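Local coordinates for alginate lyase (Paenibacillus sp. FPU-7, PDB 6KFN), which cleaves the polysaccharide alginate, probably by beta-elimination, with a right-handed parallel beta-helix as its scaffold, at residues Ser16-Ala21 / Asp25-Ala30; Ser133-Thr138 / Glu147-Gly152; Val173-Gly178 / Glu182-Lys187. All blocks are in the same frame, centred on the assembly; numbering follows the deposited sequence. Where two conformers were deposited one is given.

Interaction 1. Residues Ser16-Ala21 / Asp25-Ala30; sequences SALKNA and DDIVLA
The carboxylate of Asp-25 meets Ala-21 through one oxygen, OD2, which lies 3.4 Å from Ala-21 CA; that carbon sits below the carboxylate plane, and a water sits above it. The water gives one hydrogen to Asp-25 OD2, at 2.8 Å, and the other to the carbonyl Ala-17 O, also at 2.8 Å, and so bridges two acceptors that could not bond to each other. OD2 also takes the N-H of Lys-22, and OD1 is engaged in a salt bridge with Arg-4, which reaches on to the amide oxygen of Asn-20. The helix is ending here: Ala-21 N has slipped back to Leu-18 O at 3.1 Å. Beyond the water the contact turns apolar. Ile-27 has CG1 beside its backbone N (chi1 -57°), which sends CD1 toward the helix, 3.9 Å from Ala-17 CB. The same methyl lies 4.0 Å from Leu-18 CD2, these side chains being set roughly perpendicular, while Ile-27 CG2 flanks Ala-17 CB as well. An alanine here removes the CD1 and CG2 methyls, and Ala-17 and Leu-18 would probably face a gap between helix and strand. Ile-6 of strand 4-8 adjoins both Ala-17 and Ile-27. Strands 4-8 and 25-29 run parallel, linked by helix 11-19, which covers the N-terminal end of the beta-helix, as in relatives of the pectate lyase type.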
loop_
_atom_site.group_PDB
_atom_site.type_symbol
_atom_site.label_atom_id
_atom_site.label_comp_id
_atom_site.label_asym_id
_atom_site.label_seq_id
_atom_site.Cartn_x
_atom_site.Cartn_y
_atom_site.Cartn_z
ATOM N N SER A 16 -2.036 17.854 -19.470
ATOM C CA SER A 16 -1.628 17.717 -20.868
ATOM C C SER A 16 -0.467 16.746 -20.996
ATOM O O SER A 16 -0.428 15.942 -21.925
ATOM C CB SER A 16 -1.233 19.096 -21.427
ATOM O OG SER A 16 -2.312 20.013 -21.464
ATOM N N ALA A 17 0.502 16.837 -20.079
ATOM C CA ALA A 17 1.669 15.965 -20.133
ATOM C C ALA A 17 1.257 14.508 -19.961
ATOM O O ALA A 17 1.812 13.620 -20.624
ATOM C CB ALA A 17 2.689 16.348 -19.061
ATOM N N LEU A 18 0.298 14.244 -19.086
ATOM C CA LEU A 18 -0.189 12.877 -18.921
ATOM C C LEU A 18 -0.932 12.410 -20.173
ATOM O O LEU A 18 -0.708 11.290 -20.647
ATOM C CB LEU A 18 -1.051 12.757 -17.674
ATOM C CG LEU A 18 -0.279 12.954 -16.369
ATOM C CD1 LEU A 18 -1.253 12.998 -15.191
ATOM C CD2 LEU A 18 0.752 11.849 -16.163
ATOM N N LYS A 19 -1.794 13.252 -20.733
ATOM C CA LYS A 19 -2.569 12.866 -21.914
ATOM C C LYS A 19 -1.637 12.511 -23.071
ATOM O O LYS A 19 -1.906 11.585 -23.830
ATOM C CB LYS A 19 -3.539 13.986 -22.301
ATOM C CG LYS A 19 -4.398 13.687 -23.515
ATOM C CD LYS A 19 -5.393 14.831 -23.776
ATOM C CE LYS A 19 -6.007 14.787 -25.174
ATOM N NZ LYS A 19 -7.200 15.672 -25.241
ATOM N N ASN A 20 -0.538 13.234 -23.197
ATOM C CA ASN A 20 0.432 13.086 -24.279
ATOM C C ASN A 20 1.653 12.293 -23.861
ATOM O O ASN A 20 2.693 12.361 -24.522
ATOM C CB ASN A 20 0.830 14.490 -24.787
ATOM C CG ASN A 20 1.801 14.496 -25.948
ATOM O OD1 ASN A 20 2.867 15.137 -25.873
ATOM N ND2 ASN A 20 1.398 13.913 -27.072
ATOM N N ALA A 21 1.566 11.507 -22.786
ATOM C CA ALA A 21 2.735 10.824 -22.272
ATOM C C ALA A 21 3.220 9.769 -23.252
ATOM O O ALA A 21 2.421 9.028 -23.841
ATOM C CB ALA A 21 2.424 10.173 -20.932
ATOM N N ASP A 25 9.391 9.811 -21.325
ATOM C CA ASP A 25 9.082 11.150 -20.833
ATOM C C ASP A 25 9.506 11.286 -19.367
ATOM O O ASP A 25 9.336 10.370 -18.568
ATOM C CB ASP A 25 7.595 11.475 -20.958
ATOM C CG ASP A 25 7.138 11.886 -22.327
ATOM O OD1 ASP A 25 7.998 12.077 -23.234
ATOM O OD2 ASP A 25 5.920 12.066 -22.482
ATOM N N ASP A 26 9.951 12.497 -19.014
ATOM C CA ASP A 26 10.278 12.899 -17.639
ATOM C C ASP A 26 9.421 14.125 -17.343
ATOM O O ASP A 26 9.734 15.215 -17.813
ATOM C CB ASP A 26 11.758 13.180 -17.548
ATOM C CG ASP A 26 12.276 13.372 -16.146
ATOM O OD1 ASP A 26 11.599 12.983 -15.192
ATOM O OD2 ASP A 26 13.433 13.897 -16.031
ATOM N N ILE A 27 8.337 13.904 -16.603
ATOM C CA ILE A 27 7.393 14.944 -16.227
ATOM C C ILE A 27 7.816 15.430 -14.839
ATOM O O ILE A 27 7.725 14.693 -13.859
ATOM C CB ILE A 27 5.958 14.414 -16.232
ATOM C CG1 ILE A 27 5.597 13.836 -17.600
ATOM C CG2 ILE A 27 5.007 15.522 -15.796
ATOM C CD1 ILE A 27 4.269 13.054 -17.591
ATOM N N VAL A 28 8.316 16.671 -14.798
ATOM C CA VAL A 28 9.025 17.205 -13.639
ATOM C C VAL A 28 8.187 18.320 -13.037
ATOM O O VAL A 28 7.969 19.352 -13.680
ATOM C CB VAL A 28 10.426 17.702 -14.012
ATOM C CG1 VAL A 28 11.168 18.127 -12.756
ATOM C CG2 VAL A 28 11.217 16.622 -14.780
ATOM N N LEU A 29 7.683 18.102 -11.824
ATOM C CA LEU A 29 6.720 18.984 -11.198
ATOM C C LEU A 29 7.393 19.943 -10.214
ATOM O O LEU A 29 8.199 19.549 -9.367
ATOM C CB LEU A 29 5.657 18.166 -10.488
ATOM C CG LEU A 29 4.902 17.174 -11.375
ATOM C CD1 LEU A 29 3.755 16.562 -10.619
ATOM C CD2 LEU A 29 4.436 17.850 -12.654
ATOM N N ALA A 30 7.059 21.225 -10.345
ATOM C CA ALA A 30 7.712 22.265 -9.567
ATOM C C ALA A 30 7.519 22.088 -8.066
ATOM O O ALA A 30 6.429 21.794 -7.588
ATOM C CB ALA A 30 7.149 23.626 -9.982
HETATM O O HOH W 1 4.296 14.247 -21.634
#

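Interaction 2. Residues Ser133-Thr138 / Glu147-Gly152. With NA (sodium ion), chain B.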
loop_
_atom_site.group_PDB
_atom_site.type_symbol
_atom_site.label_atom_id
_atom_site.label_comp_id
_atom_site.label_asym_id
_atom_site.label_seq_id
_atom_site.Cartn_x
_atom_site.Cartn_y
_atom_site.Cartn_z
ATOM N N SER A 133 8.598 5.239 1.312
ATOM C CA SER A 133 7.434 6.104 1.293
ATOM C C SER A 133 6.771 6.085 2.667
ATOM O O SER A 133 7.007 5.188 3.455
ATOM C CB SER A 133 6.429 5.630 0.215
ATOM O OG SER A 133 6.979 5.778 -1.100
ATOM N N HIS A 134 5.908 7.074 2.913
ATOM C CA HIS A 134 5.161 7.194 4.166
ATOM C C HIS A 134 3.703 7.394 3.828
ATOM O O HIS A 134 3.361 8.341 3.105
ATOM C CB HIS A 134 5.690 8.370 4.984
ATOM C CG HIS A 134 5.067 8.507 6.355
ATOM N ND1 HIS A 134 5.188 9.668 7.080
ATOM C CD2 HIS A 134 4.350 7.661 7.118
ATOM C CE1 HIS A 134 4.580 9.508 8.245
ATOM N NE2 HIS A 134 4.053 8.300 8.290
ATOM N N ILE A 135 2.836 6.524 4.374
ATOM C CA ILE A 135 1.407 6.603 4.217
ATOM C C ILE A 135 0.813 6.809 5.607
ATOM O O ILE A 135 1.111 6.032 6.520
ATOM C CB ILE A 135 0.829 5.316 3.586
ATOM C CG1 ILE A 135 1.451 5.061 2.212
ATOM C CG2 ILE A 135 -0.675 5.371 3.528
ATOM C CD1 ILE A 135 1.229 3.658 1.684
ATOM N N TYR A 136 -0.019 7.842 5.773
ATOM C CA TYR A 136 -0.605 8.123 7.077
ATOM C C TYR A 136 -1.937 8.825 6.866
ATOM O O TYR A 136 -2.243 9.305 5.777
ATOM C CB TYR A 136 0.390 8.917 7.971
ATOM C CG TYR A 136 0.801 10.273 7.459
ATOM C CD1 TYR A 136 1.832 10.410 6.534
ATOM C CD2 TYR A 136 0.214 11.426 7.951
ATOM C CE1 TYR A 136 2.243 11.663 6.098
ATOM C CE2 TYR A 136 0.614 12.674 7.526
ATOM C CZ TYR A 136 1.631 12.808 6.607
ATOM O OH TYR A 136 2.017 14.059 6.210
ATOM N N ASN A 137 -2.758 8.883 7.923
ATOM C CA ASN A 137 -4.023 9.627 7.877
ATOM C C ASN A 137 -4.902 9.182 6.700
ATOM O O ASN A 137 -5.216 9.951 5.789
ATOM C CB ASN A 137 -3.791 11.142 7.834
ATOM C CG ASN A 137 -3.265 11.661 9.102
ATOM O OD1 ASN A 137 -3.058 10.949 10.062
ATOM N ND2 ASN A 137 -2.948 12.966 9.089
ATOM N N THR A 138 -5.328 7.919 6.777
ATOM C CA THR A 138 -6.258 7.318 5.811
ATOM C C THR A 138 -7.552 6.964 6.514
ATOM O O THR A 138 -7.627 6.939 7.743
ATOM C CB THR A 138 -5.651 6.068 5.170
ATOM O OG1 THR A 138 -5.354 5.133 6.201
ATOM C CG2 THR A 138 -4.359 6.364 4.417
ATOM N N GLU A 147 -7.461 1.391 4.668
ATOM C CA GLU A 147 -6.193 0.672 4.672
ATOM C C GLU A 147 -5.067 1.580 4.195
ATOM O O GLU A 147 -5.258 2.476 3.381
ATOM C CB GLU A 147 -6.254 -0.561 3.765
ATOM C CG GLU A 147 -7.270 -1.605 4.202
ATOM C CD GLU A 147 -8.710 -1.372 3.808
ATOM O OE1 GLU A 147 -9.034 -0.384 3.136
ATOM O OE2 GLU A 147 -9.559 -2.214 4.191
ATOM N N GLY A 148 -3.861 1.308 4.685
ATOM C CA GLY A 148 -2.702 1.983 4.135
ATOM C C GLY A 148 -2.434 1.563 2.696
ATOM O O GLY A 148 -2.400 2.383 1.776
ATOM N N ILE A 149 -2.244 0.258 2.540
ATOM C CA ILE A 149 -2.002 -0.387 1.263
ATOM C C ILE A 149 -2.974 -1.578 1.163
ATOM O O ILE A 149 -3.076 -2.391 2.086
ATOM C CB ILE A 149 -0.554 -0.855 1.099
ATOM C CG1 ILE A 149 0.407 0.324 1.330
ATOM C CG2 ILE A 149 -0.352 -1.504 -0.259
ATOM C CD1 ILE A 149 1.861 -0.055 1.325
ATOM N N TYR A 150 -3.643 -1.664 0.026
ATOM C CA TYR A 150 -4.699 -2.649 -0.235
ATOM C C TYR A 150 -4.279 -3.389 -1.505
ATOM O O TYR A 150 -4.073 -2.758 -2.547
ATOM C CB TYR A 150 -6.009 -1.908 -0.412
ATOM C CG TYR A 150 -7.278 -2.706 -0.394
ATOM C CD1 TYR A 150 -7.579 -3.670 -1.327
ATOM C CD2 TYR A 150 -8.257 -2.357 0.487
ATOM C CE1 TYR A 150 -8.817 -4.300 -1.357
ATOM C CE2 TYR A 150 -9.511 -2.996 0.469
ATOM C CZ TYR A 150 -9.765 -3.974 -0.452
ATOM O OH TYR A 150 -11.009 -4.538 -0.524
ATOM N N VAL A 151 -4.079 -4.706 -1.395
ATOM C CA VAL A 151 -3.548 -5.491 -2.505
ATOM C C VAL A 151 -4.632 -6.442 -2.998
ATOM O O VAL A 151 -5.004 -7.372 -2.286
ATOM C CB VAL A 151 -2.275 -6.250 -2.106
ATOM C CG1 VAL A 151 -1.590 -6.809 -3.361
ATOM C CG2 VAL A 151 -1.309 -5.399 -1.278
ATOM N N GLY A 152 -5.129 -6.225 -4.223
ATOM C CA GLY A 152 -6.142 -7.073 -4.818
ATOM C C GLY A 152 -7.553 -6.652 -4.497
ATOM O O GLY A 152 -7.843 -5.489 -4.235
HETATM NA NA NA B . -9.551 -4.201 5.428
HETATM O O HOH W 2 -11.413 -4.683 3.942
HETATM O O HOH W 3 -11.001 -3.079 6.974
HETATM O O HOH W 4 -10.005 -6.071 6.814
#
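The end methyl of Ile-135, CD1, presses on the CG1-CD1 arm of Ile-149: it lies 3.5 Å from Ile-149 CG1, closer than two saturated carbons usually approach, and 3.8 Å from Ile-149 CD1, the two side chains meeting nearly perpendicular. The other branch, Ile-135 CG2, rests on the backbone of Gly-148, 4.0 Å from Gly-148 CA. Farther along, Thr-138 lies against the carbonyl of Glu-147, but its OG1 is bonded instead to Gly-146 O, which pins the hydroxyl there. Around this shell, Val-119 backs Ile-135, while Phe-121 and Ile-175 flank Ile-149. Glu-147 points its CB away from strand 134-136 and bends at chi2 (82°), bringing OE2 to the sodium ion at 2.3 Å. Its other oxygen, OE1, lies in plane at the edge of the Tyr-150 ring. Glu-182, Asp-185 and three waters complete the metal's coordination. Three consecutive residues thus serve both sides of the wall: Ile-149 packs inward, and Glu-147 holds the metal on the outer side. That is the pattern of a right-handed parallel beta-helix, where strands 134-136 and 149-151 belong to different sheets of the solenoid and their inward-facing isoleucines contribute to its core.

Interaction 3. Residues Val173-Gly178 / Glu182-Lys187; sequences VRIGPG and EHIDIK. With NA (sodium ion), chain B.
Ile-175 lies along the ring of His-183, the two side chains running antiparallel alongside one another. Its CB is already in contact, 3.6 Å from His-183 ND1. At the branch, CG2 goes over one face of the imidazole, a CH-pi contact 3.7 Å from the ring centroid and 26° off the normal; the methyl is offset toward the rim, nearest to His-183 CG. The other branch has CG1 beside the backbone N (chi1 -49°) and leads away from the ring. It ends in CD1, which lies 3.7 Å from Ile-184 CG1, one isoleucine lying athwart the other, and also touches the carbonyl oxygen of His-183. Ile-149 of the preceding coil lies against this side chain too. His-183 was modelled in two conformers, so the details of its ring contacts hold for one of them; in that one ND1 comes near Ile-175 O at too poor an angle for a hydrogen bond.

The arrangement belongs to a right-handed parallel beta-helix: strands 174-175 and 184-186 lie in different sheets, and the chain turns sharply between them. A CB on Gly-176, at its backbone angles, would run into the preceding carbonyl oxygen and, with the ring in this conformer, into His-183 CE1 as well; the peptide bond that follows, into Pro-177, is cis.

On the outer side, Glu-182 OE1 and Asp-185 OD2 each bind the sodium ion at 2.5 Å, with Glu-147 as the third protein ligand. Lys-187 NZ forms a salt bridge with Asp-185 OD2 at 2.8 Å, approaching from above the carboxylate plane, 41° out of it. The same ammonium donates to a sodium-bound water, while Lys-218 pairs with Asp-185 OD1.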
loop_
_atom_site.group_PDB
_atom_site.type_symbol
_atom_site.label_atom_id
_atom_site.label_comp_id
_atom_site.label_asym_id
_atom_site.label_seq_id
_atom_site.Cartn_x
_atom_site.Cartn_y
_atom_site.Cartn_z
ATOM N N VAL A 173 8.765 1.041 3.752
ATOM C CA VAL A 173 7.658 1.981 3.887
ATOM C C VAL A 173 7.327 2.180 5.355
ATOM O O VAL A 173 7.375 1.251 6.142
ATOM C CB VAL A 173 6.432 1.491 3.054
ATOM C CG1 VAL A 173 5.187 2.382 3.124
ATOM C CG2 VAL A 173 6.840 1.359 1.570
ATOM N N ARG A 174 6.931 3.385 5.696
ATOM C CA ARG A 174 6.381 3.704 7.004
ATOM C C ARG A 174 4.886 3.888 6.837
ATOM O O ARG A 174 4.452 4.638 5.973
ATOM C CB ARG A 174 6.981 5.004 7.524
ATOM C CG ARG A 174 6.666 5.281 8.982
ATOM C CD ARG A 174 7.380 6.579 9.390
ATOM N NE ARG A 174 8.777 6.293 9.650
ATOM C CZ ARG A 174 9.245 5.771 10.784
ATOM N NH1 ARG A 174 8.440 5.521 11.811
ATOM N NH2 ARG A 174 10.532 5.485 10.897
ATOM N N ILE A 175 4.111 3.182 7.641
ATOM C CA ILE A 175 2.666 3.239 7.566
ATOM C C ILE A 175 2.150 3.625 8.948
ATOM O O ILE A 175 2.581 3.051 9.950
ATOM C CB ILE A 175 2.019 1.949 7.040
ATOM C CG1 ILE A 175 2.730 1.503 5.765
ATOM C CG2 ILE A 175 0.535 2.149 6.822
ATOM C CD1 ILE A 175 2.278 0.158 5.232
ATOM N N GLY A 176 1.231 4.591 8.984
ATOM C CA GLY A 176 0.744 5.157 10.223
ATOM C C GLY A 176 1.524 6.394 10.596
ATOM O O GLY A 176 2.549 6.706 9.977
ATOM N N PRO A 177 1.088 7.117 11.614
ATOM C CA PRO A 177 -0.138 6.890 12.378
ATOM C C PRO A 177 -1.363 7.330 11.553
ATOM O O PRO A 177 -1.266 7.780 10.420
ATOM C CB PRO A 177 0.075 7.748 13.610
ATOM C CG PRO A 177 0.784 8.975 13.052
ATOM C CD PRO A 177 1.736 8.394 12.003
ATOM N N GLY A 178 -2.544 7.195 12.170
ATOM C CA GLY A 178 -3.755 7.678 11.534
ATOM C C GLY A 178 -4.253 6.862 10.371
ATOM O O GLY A 178 -5.131 7.321 9.648
ATOM N N GLU A 182 -6.285 -1.808 8.375
ATOM C CA GLU A 182 -4.961 -2.412 8.406
ATOM C C GLU A 182 -3.963 -1.512 7.699
ATOM O O GLU A 182 -4.262 -0.867 6.699
ATOM C CB GLU A 182 -4.912 -3.783 7.715
ATOM C CG GLU A 182 -5.794 -4.852 8.321
ATOM C CD GLU A 182 -7.201 -4.899 7.781
ATOM O OE1 GLU A 182 -7.626 -4.044 7.005
ATOM O OE2 GLU A 182 -7.880 -5.917 8.196
ATOM N N HIS A 183 -2.721 -1.551 8.168
ATOM C CA HIS A 183 -1.642 -0.938 7.401
ATOM C C HIS A 183 -1.521 -1.568 6.036
ATOM O O HIS A 183 -1.341 -0.856 5.043
ATOM C CB HIS A 183 -0.330 -0.973 8.198
ATOM C CG HIS A 183 -0.361 -0.019 9.333
ATOM N ND1 HIS A 183 0.786 0.358 10.005
ATOM C CD2 HIS A 183 -1.382 0.730 9.829
ATOM C CE1 HIS A 183 0.431 1.232 10.932
ATOM N NE2 HIS A 183 -0.865 1.465 10.861
ATOM N N ILE A 184 -1.615 -2.898 5.965
ATOM C CA ILE A 184 -1.559 -3.620 4.709
ATOM C C ILE A 184 -2.621 -4.723 4.761
ATOM O O ILE A 184 -2.630 -5.537 5.678
ATOM C CB ILE A 184 -0.202 -4.226 4.404
ATOM C CG1 ILE A 184 0.898 -3.148 4.521
ATOM C CG2 ILE A 184 -0.188 -4.873 3.020
ATOM C CD1 ILE A 184 2.285 -3.677 4.522
ATOM N N ASP A 185 -3.508 -4.728 3.758
ATOM C CA ASP A 185 -4.551 -5.757 3.618
ATOM C C ASP A 185 -4.279 -6.468 2.308
ATOM O O ASP A 185 -4.379 -5.857 1.248
ATOM C CB ASP A 185 -5.924 -5.123 3.681
ATOM C CG ASP A 185 -7.059 -6.112 3.813
ATOM O OD1 ASP A 185 -6.805 -7.300 3.879
ATOM O OD2 ASP A 185 -8.229 -5.626 3.899
ATOM N N ILE A 186 -3.850 -7.737 2.402
ATOM C CA ILE A 186 -3.454 -8.538 1.240
ATOM C C ILE A 186 -4.626 -9.462 0.921
ATOM O O ILE A 186 -4.900 -10.384 1.693
ATOM C CB ILE A 186 -2.173 -9.316 1.535
ATOM C CG1 ILE A 186 -1.029 -8.370 1.899
ATOM C CG2 ILE A 186 -1.821 -10.196 0.347
ATOM C CD1 ILE A 186 0.238 -9.044 2.364
ATOM N N LYS A 187 -5.332 -9.212 -0.173
ATOM C CA LYS A 187 -6.563 -9.928 -0.428
ATOM C C LYS A 187 -6.364 -11.332 -0.986
ATOM O O LYS A 187 -5.388 -11.663 -1.673
ATOM C CB LYS A 187 -7.444 -9.144 -1.404
ATOM C CG LYS A 187 -7.921 -7.815 -0.829
ATOM C CD LYS A 187 -8.755 -8.048 0.440
ATOM C CE LYS A 187 -9.362 -6.848 1.077
ATOM N NZ LYS A 187 -10.003 -7.117 2.390
HETATM NA NA NA B . -9.551 -4.201 5.428
HETATM O O HOH W 4 -10.005 -6.071 6.814
HETATM O O HOH W 2 -11.413 -4.683 3.942
HETATM O O HOH W 3 -11.001 -3.079 6.974
#

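In the fold
Along the chain the three contacts come in series, interaction 1 near the N-terminal end and interactions 2 and 3 near the middle of the solenoid. The centre of interaction 1 is about 25 Å from that of interaction 2 and about 29 Å from that of interaction 3; its strand 25-29 stands in the parallel row leading to 129-131 and 169-171, the strands just before 134-136 and 174-175. Interactions 2 and 3, with centres about 5 Å apart, occupy equivalent places on successive coils: strand 134-136 pairs in parallel with 174-175, and 149-151 with 184-186. Both coils supply ligands to one sodium ion, which bridges them and may help hold them together.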